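Local coordinates for venom allergen-like (VAL) 4 protein (Schistosoma mansoni, PDB 4P27) that probably binds lipids, as a secreted venom allergen-like member of the CAP (SCP/TAPS) family that lacks the prototypical CAP motifs, at residues F71-I84 / K132-D144. Sequence-based numbering, arbitrary orientation.
Sequences FESIGQNLADYPTI and KNYLIVCNYAPGD
Ile136 CD1 packs 4.1 Å from Ile84 CG1 and, slightly farther away, meets Ala79 CB, so the start of helix 84-93 packs over the sheet face that carries Ala79 and Ile136. Ile84 CG1 also lies over one face of the Tyr134 ring, offset toward its rim. On the other face of the sheet Leu78 and Val137 run side by side, CD2 to CG2 at 3.9 Å. At the far end Ala141 CB makes a CH-pi contact over the Phe71 ring, 3.9 Å from its centroid, while Ile74 CD1 comes up to the same methyl. The backbones are antiparallel and in regular register from Gly75–Tyr140 to Tyr81–Tyr134, each hydrogen-bonded pair making two bonds. This joins edge strand 75-81 to strand 133-141 in the central sheet of the alpha-beta-alpha sandwich of the CAP fold: helix 43-54 covers the Leu78 face, and helix 84-93 lies against Ala79 and Ile136. Tyr140 crosses Asn77 at about a right angle, its OH 2.9 Å from Asn77 ND2; that hydroxyl is hydrogen-bonded to His15, and ND2 to Asn111 O. On the Leu78 face Gln76, with CG anti to the backbone N (chi1 -171°) and an extended chain, sends NE2 to a lone pair of Asn139 OD1 at 2.8 Å; NE2 lies in the carbonyl plane of Asn139 and OD1 nearly in the amide plane of Gln76, although the two amides are turned 31° against each other. Gln52 takes up Gln76 OE1 and Leu45 O receives Asn139 ND2, so both amides are fixed in rotation. Past the cis peptide before Pro142, Gly143 N donates to Ser73 OG at 2.9 Å. At the opposite end Asn133 ND2 reaches Asp80 OD1 in a weak 3.4 Å bond, and Lys132 NZ bonds Asn133 OD1 beside Pro82.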
loop_
_atom_site.group_PDB
_atom_site.type_symbol
_atom_site.label_atom_id
_atom_site.label_comp_id
_atom_site.label_asym_id
_atom_site.label_seq_id
_atom_site.Cartn_x
_atom_site.Cartn_y
_atom_site.Cartn_z
ATOM N N PHE A 71 5.020 16.228 -4.838
ATOM C CA PHE A 71 5.237 14.855 -5.359
ATOM C C PHE A 71 4.791 14.792 -6.809
ATOM O O PHE A 71 3.662 15.132 -7.118
ATOM C CB PHE A 71 4.442 13.865 -4.487
ATOM C CG PHE A 71 5.012 13.737 -3.075
ATOM C CD1 PHE A 71 6.273 13.197 -2.872
ATOM C CD2 PHE A 71 4.286 14.211 -1.976
ATOM C CE1 PHE A 71 6.806 13.083 -1.593
ATOM C CE2 PHE A 71 4.805 14.079 -0.700
ATOM C CZ PHE A 71 6.069 13.552 -0.509
ATOM N N GLU A 72 5.614 14.257 -7.677
ATOM C CA GLU A 72 5.212 14.027 -9.061
ATOM C C GLU A 72 4.183 12.977 -9.275
ATOM O O GLU A 72 3.516 12.977 -10.320
ATOM C CB GLU A 72 6.418 13.492 -9.844
ATOM C CG GLU A 72 7.586 14.421 -9.782
ATOM C CD GLU A 72 7.574 15.357 -10.956
ATOM O OE1 GLU A 72 6.735 15.134 -11.866
ATOM O OE2 GLU A 72 8.396 16.292 -10.974
ATOM N N SER A 73 4.223 11.932 -8.453
ATOM C CA SER A 73 3.243 10.889 -8.643
ATOM C C SER A 73 2.835 10.359 -7.285
ATOM O O SER A 73 3.673 10.243 -6.397
ATOM C CB SER A 73 3.767 9.832 -9.635
ATOM O OG SER A 73 4.314 8.747 -8.996
ATOM N N ILE A 74 1.543 10.077 -7.118
ATOM C CA ILE A 74 1.015 9.632 -5.836
ATOM C C ILE A 74 0.261 8.330 -6.164
ATOM O O ILE A 74 -0.535 8.316 -7.094
ATOM C CB ILE A 74 0.020 10.689 -5.252
ATOM C CG1 ILE A 74 0.779 11.951 -4.755
ATOM C CG2 ILE A 74 -0.838 10.072 -4.114
ATOM C CD1 ILE A 74 1.700 11.690 -3.532
ATOM N N GLY A 75 0.490 7.253 -5.407
ATOM C CA GLY A 75 -0.404 6.114 -5.494
ATOM C C GLY A 75 -1.304 6.131 -4.263
ATOM O O GLY A 75 -1.008 6.793 -3.300
ATOM N N GLN A 76 -2.339 5.292 -4.247
ATOM C CA GLN A 76 -3.302 5.306 -3.138
ATOM C C GLN A 76 -3.908 3.913 -2.985
ATOM O O GLN A 76 -4.213 3.250 -3.970
ATOM C CB GLN A 76 -4.361 6.358 -3.387
ATOM C CG GLN A 76 -5.277 6.601 -2.187
ATOM C CD GLN A 76 -6.169 7.819 -2.443
ATOM O OE1 GLN A 76 -7.179 7.659 -3.088
ATOM N NE2 GLN A 76 -5.717 9.020 -2.088
ATOM N N ASN A 77 -4.030 3.458 -1.760
ATOM C CA ASN A 77 -4.805 2.243 -1.478
ATOM C C ASN A 77 -5.952 2.705 -0.558
ATOM O O ASN A 77 -5.754 3.544 0.354
ATOM C CB ASN A 77 -3.935 1.270 -0.642
ATOM C CG ASN A 77 -2.996 0.437 -1.498
ATOM O OD1 ASN A 77 -3.075 0.490 -2.711
ATOM N ND2 ASN A 77 -2.072 -0.302 -0.885
ATOM N N LEU A 78 -7.136 2.146 -0.779
ATOM C CA LEU A 78 -8.326 2.482 0.025
ATOM C C LEU A 78 -8.918 1.213 0.656
ATOM O O LEU A 78 -8.793 0.051 0.102
ATOM C CB LEU A 78 -9.406 3.091 -0.876
ATOM C CG LEU A 78 -9.135 4.361 -1.662
ATOM C CD1 LEU A 78 -10.321 4.677 -2.618
ATOM C CD2 LEU A 78 -8.877 5.543 -0.755
ATOM N N ALA A 79 -9.518 1.353 1.849
ATOM C CA ALA A 79 -10.157 0.167 2.458
ATOM C C ALA A 79 -11.426 0.639 3.194
ATOM O O ALA A 79 -11.481 1.770 3.699
ATOM C CB ALA A 79 -9.227 -0.590 3.373
ATOM N N ASP A 80 -12.480 -0.179 3.134
ATOM C CA ASP A 80 -13.727 0.218 3.789
ATOM C C ASP A 80 -13.930 -0.982 4.688
ATOM O O ASP A 80 -14.230 -2.028 4.186
ATOM C CB ASP A 80 -14.881 0.364 2.779
ATOM C CG ASP A 80 -16.287 0.577 3.496
ATOM O OD1 ASP A 80 -16.325 0.796 4.753
ATOM O OD2 ASP A 80 -17.325 0.605 2.778
ATOM N N TYR A 81 -13.591 -0.870 5.988
ATOM C CA TYR A 81 -13.407 -2.091 6.779
ATOM C C TYR A 81 -13.607 -1.858 8.266
ATOM O O TYR A 81 -13.292 -0.744 8.796
ATOM C CB TYR A 81 -11.981 -2.618 6.655
ATOM C CG TYR A 81 -11.901 -3.917 6.012
ATOM C CD1 TYR A 81 -11.948 -3.977 4.614
ATOM C CD2 TYR A 81 -11.750 -5.084 6.750
ATOM C CE1 TYR A 81 -11.836 -5.147 3.947
ATOM C CE2 TYR A 81 -11.678 -6.300 6.080
ATOM C CZ TYR A 81 -11.723 -6.290 4.674
ATOM O OH TYR A 81 -11.652 -7.394 3.890
ATOM N N PRO A 82 -14.071 -2.917 8.959
ATOM C CA PRO A 82 -14.474 -2.666 10.365
ATOM C C PRO A 82 -13.208 -2.454 11.245
ATOM O O PRO A 82 -13.243 -1.693 12.200
ATOM C CB PRO A 82 -15.302 -3.919 10.736
ATOM C CG PRO A 82 -14.802 -4.994 9.813
ATOM C CD PRO A 82 -14.389 -4.295 8.517
ATOM N N THR A 83 -12.076 -3.034 10.850
ATOM C CA THR A 83 -10.841 -2.883 11.584
ATOM C C THR A 83 -9.662 -2.542 10.619
ATOM O O THR A 83 -9.669 -2.896 9.436
ATOM C CB THR A 83 -10.519 -4.149 12.398
ATOM O OG1 THR A 83 -10.149 -5.175 11.494
ATOM C CG2 THR A 83 -11.822 -4.736 13.236
ATOM N N ILE A 84 -8.669 -1.848 11.158
ATOM C CA ILE A 84 -7.424 -1.578 10.462
ATOM C C ILE A 84 -6.624 -2.823 10.072
ATOM O O ILE A 84 -6.246 -3.001 8.909
ATOM C CB ILE A 84 -6.706 -0.564 11.290
ATOM C CG1 ILE A 84 -7.558 0.711 11.265
ATOM C CG2 ILE A 84 -5.248 -0.413 10.909
ATOM C CD1 ILE A 84 -6.680 1.915 11.393
ATOM N N LYS A 132 -20.115 2.151 11.171
ATOM C CA LYS A 132 -19.682 0.871 11.592
ATOM C C LYS A 132 -18.180 0.705 11.197
ATOM O O LYS A 132 -17.373 0.233 12.002
ATOM C CB LYS A 132 -20.558 -0.155 10.878
ATOM C CG LYS A 132 -20.222 -1.601 11.224
ATOM C CD LYS A 132 -21.251 -2.580 10.639
ATOM C CE LYS A 132 -20.681 -3.449 9.509
ATOM N NZ LYS A 132 -19.184 -3.659 9.567
ATOM N N ASN A 133 -17.815 1.147 9.978
ATOM C CA ASN A 133 -16.464 0.958 9.399
ATOM C C ASN A 133 -15.545 2.193 9.397
ATOM O O ASN A 133 -16.006 3.364 9.567
ATOM C CB ASN A 133 -16.657 0.401 7.991
ATOM C CG ASN A 133 -17.194 -1.032 8.033
ATOM O OD1 ASN A 133 -17.271 -1.642 9.089
ATOM N ND2 ASN A 133 -17.507 -1.572 6.898
ATOM N N TYR A 134 -14.252 1.920 9.162
ATOM C CA TYR A 134 -13.249 2.950 8.864
ATOM C C TYR A 134 -13.280 3.071 7.340
ATOM O O TYR A 134 -13.435 2.082 6.654
ATOM C CB TYR A 134 -11.888 2.416 9.307
ATOM C CG TYR A 134 -11.686 2.463 10.809
ATOM C CD1 TYR A 134 -11.525 3.691 11.455
ATOM C CD2 TYR A 134 -11.690 1.297 11.573
ATOM C CE1 TYR A 134 -11.338 3.741 12.820
ATOM C CE2 TYR A 134 -11.469 1.343 12.938
ATOM C CZ TYR A 134 -11.334 2.539 13.548
ATOM O OH TYR A 134 -11.146 2.614 14.897
ATOM N N LEU A 135 -13.158 4.299 6.849
ATOM C CA LEU A 135 -12.516 4.607 5.587
ATOM C C LEU A 135 -10.998 4.802 5.875
ATOM O O LEU A 135 -10.624 5.700 6.607
ATOM C CB LEU A 135 -13.129 5.867 5.013
ATOM C CG LEU A 135 -12.542 6.219 3.610
ATOM C CD1 LEU A 135 -12.577 5.046 2.627
ATOM C CD2 LEU A 135 -13.415 7.284 3.044
ATOM N N ILE A 136 -10.169 3.876 5.391
ATOM C CA ILE A 136 -8.698 4.004 5.451
ATOM C C ILE A 136 -8.095 4.388 4.063
ATOM O O ILE A 136 -8.471 3.766 3.041
ATOM C CB ILE A 136 -8.129 2.680 5.870
ATOM C CG1 ILE A 136 -8.802 2.256 7.192
ATOM C CG2 ILE A 136 -6.592 2.751 5.956
ATOM C CD1 ILE A 136 -8.755 0.758 7.384
ATOM N N VAL A 137 -7.274 5.460 4.039
ATOM C CA VAL A 137 -6.622 5.998 2.842
ATOM C C VAL A 137 -5.133 5.893 3.145
ATOM O O VAL A 137 -4.725 6.440 4.158
ATOM C CB VAL A 137 -6.984 7.454 2.608
ATOM C CG1 VAL A 137 -6.300 8.046 1.348
ATOM C CG2 VAL A 137 -8.526 7.584 2.514
ATOM N N CYS A 138 -4.358 5.150 2.324
ATOM C CA CYS A 138 -2.860 5.253 2.318
ATOM C C CYS A 138 -2.441 5.874 1.033
ATOM O O CYS A 138 -2.949 5.457 -0.035
ATOM C CB CYS A 138 -2.168 3.899 2.433
ATOM S SG CYS A 138 -2.193 3.241 4.121
ATOM N N ASN A 139 -1.595 6.897 1.164
ATOM C CA ASN A 139 -0.924 7.556 0.043
ATOM C C ASN A 139 0.508 7.132 0.015
ATOM O O ASN A 139 1.134 6.927 1.073
ATOM C CB ASN A 139 -1.003 9.074 0.069
ATOM C CG ASN A 139 -2.401 9.563 -0.149
ATOM O OD1 ASN A 139 -3.113 8.979 -0.939
ATOM N ND2 ASN A 139 -2.830 10.638 0.594
ATOM N N TYR A 140 1.015 6.960 -1.212
ATOM C CA TYR A 140 2.360 6.445 -1.441
ATOM C C TYR A 140 3.040 7.391 -2.523
ATOM O O TYR A 140 2.398 7.815 -3.452
ATOM C CB TYR A 140 2.300 5.065 -2.042
ATOM C CG TYR A 140 1.525 4.059 -1.213
ATOM C CD1 TYR A 140 0.109 3.940 -1.343
ATOM C CD2 TYR A 140 2.199 3.222 -0.258
ATOM C CE1 TYR A 140 -0.616 3.007 -0.584
ATOM C CE2 TYR A 140 1.457 2.262 0.501
ATOM C CZ TYR A 140 0.063 2.207 0.355
ATOM O OH TYR A 140 -0.676 1.301 1.077
ATOM N N ALA A 141 4.337 7.671 -2.368
ATOM C CA ALA A 141 5.127 8.509 -3.314
ATOM C C ALA A 141 6.476 7.812 -3.553
ATOM O O ALA A 141 7.174 7.525 -2.605
ATOM C CB ALA A 141 5.383 9.882 -2.687
ATOM N N PRO A 142 6.859 7.565 -4.825
ATOM C CA PRO A 142 6.012 7.788 -6.036
ATOM C C PRO A 142 4.954 6.719 -6.015
ATOM O O PRO A 142 5.067 5.750 -5.243
ATOM C CB PRO A 142 6.972 7.523 -7.258
ATOM C CG PRO A 142 8.280 7.187 -6.674
ATOM C CD PRO A 142 8.274 7.298 -5.133
ATOM N N GLY A 143 3.939 6.838 -6.849
ATOM C CA GLY A 143 2.971 5.729 -6.946
ATOM C C GLY A 143 3.479 4.629 -7.874
ATOM O O GLY A 143 4.588 4.688 -8.353
ATOM N N ASP A 144 2.707 3.595 -8.027
ATOM C CA ASP A 144 3.093 2.500 -8.841
ATOM C C ASP A 144 2.664 2.671 -10.313
ATOM O O ASP A 144 2.067 3.659 -10.676
ATOM C CB ASP A 144 2.609 1.193 -8.196
ATOM C CG ASP A 144 1.153 1.008 -8.174
ATOM O OD1 ASP A 144 0.388 1.829 -8.701
ATOM O OD2 ASP A 144 0.767 -0.043 -7.577
HETATM O O HOH W 1 -1.554 3.029 -6.254
#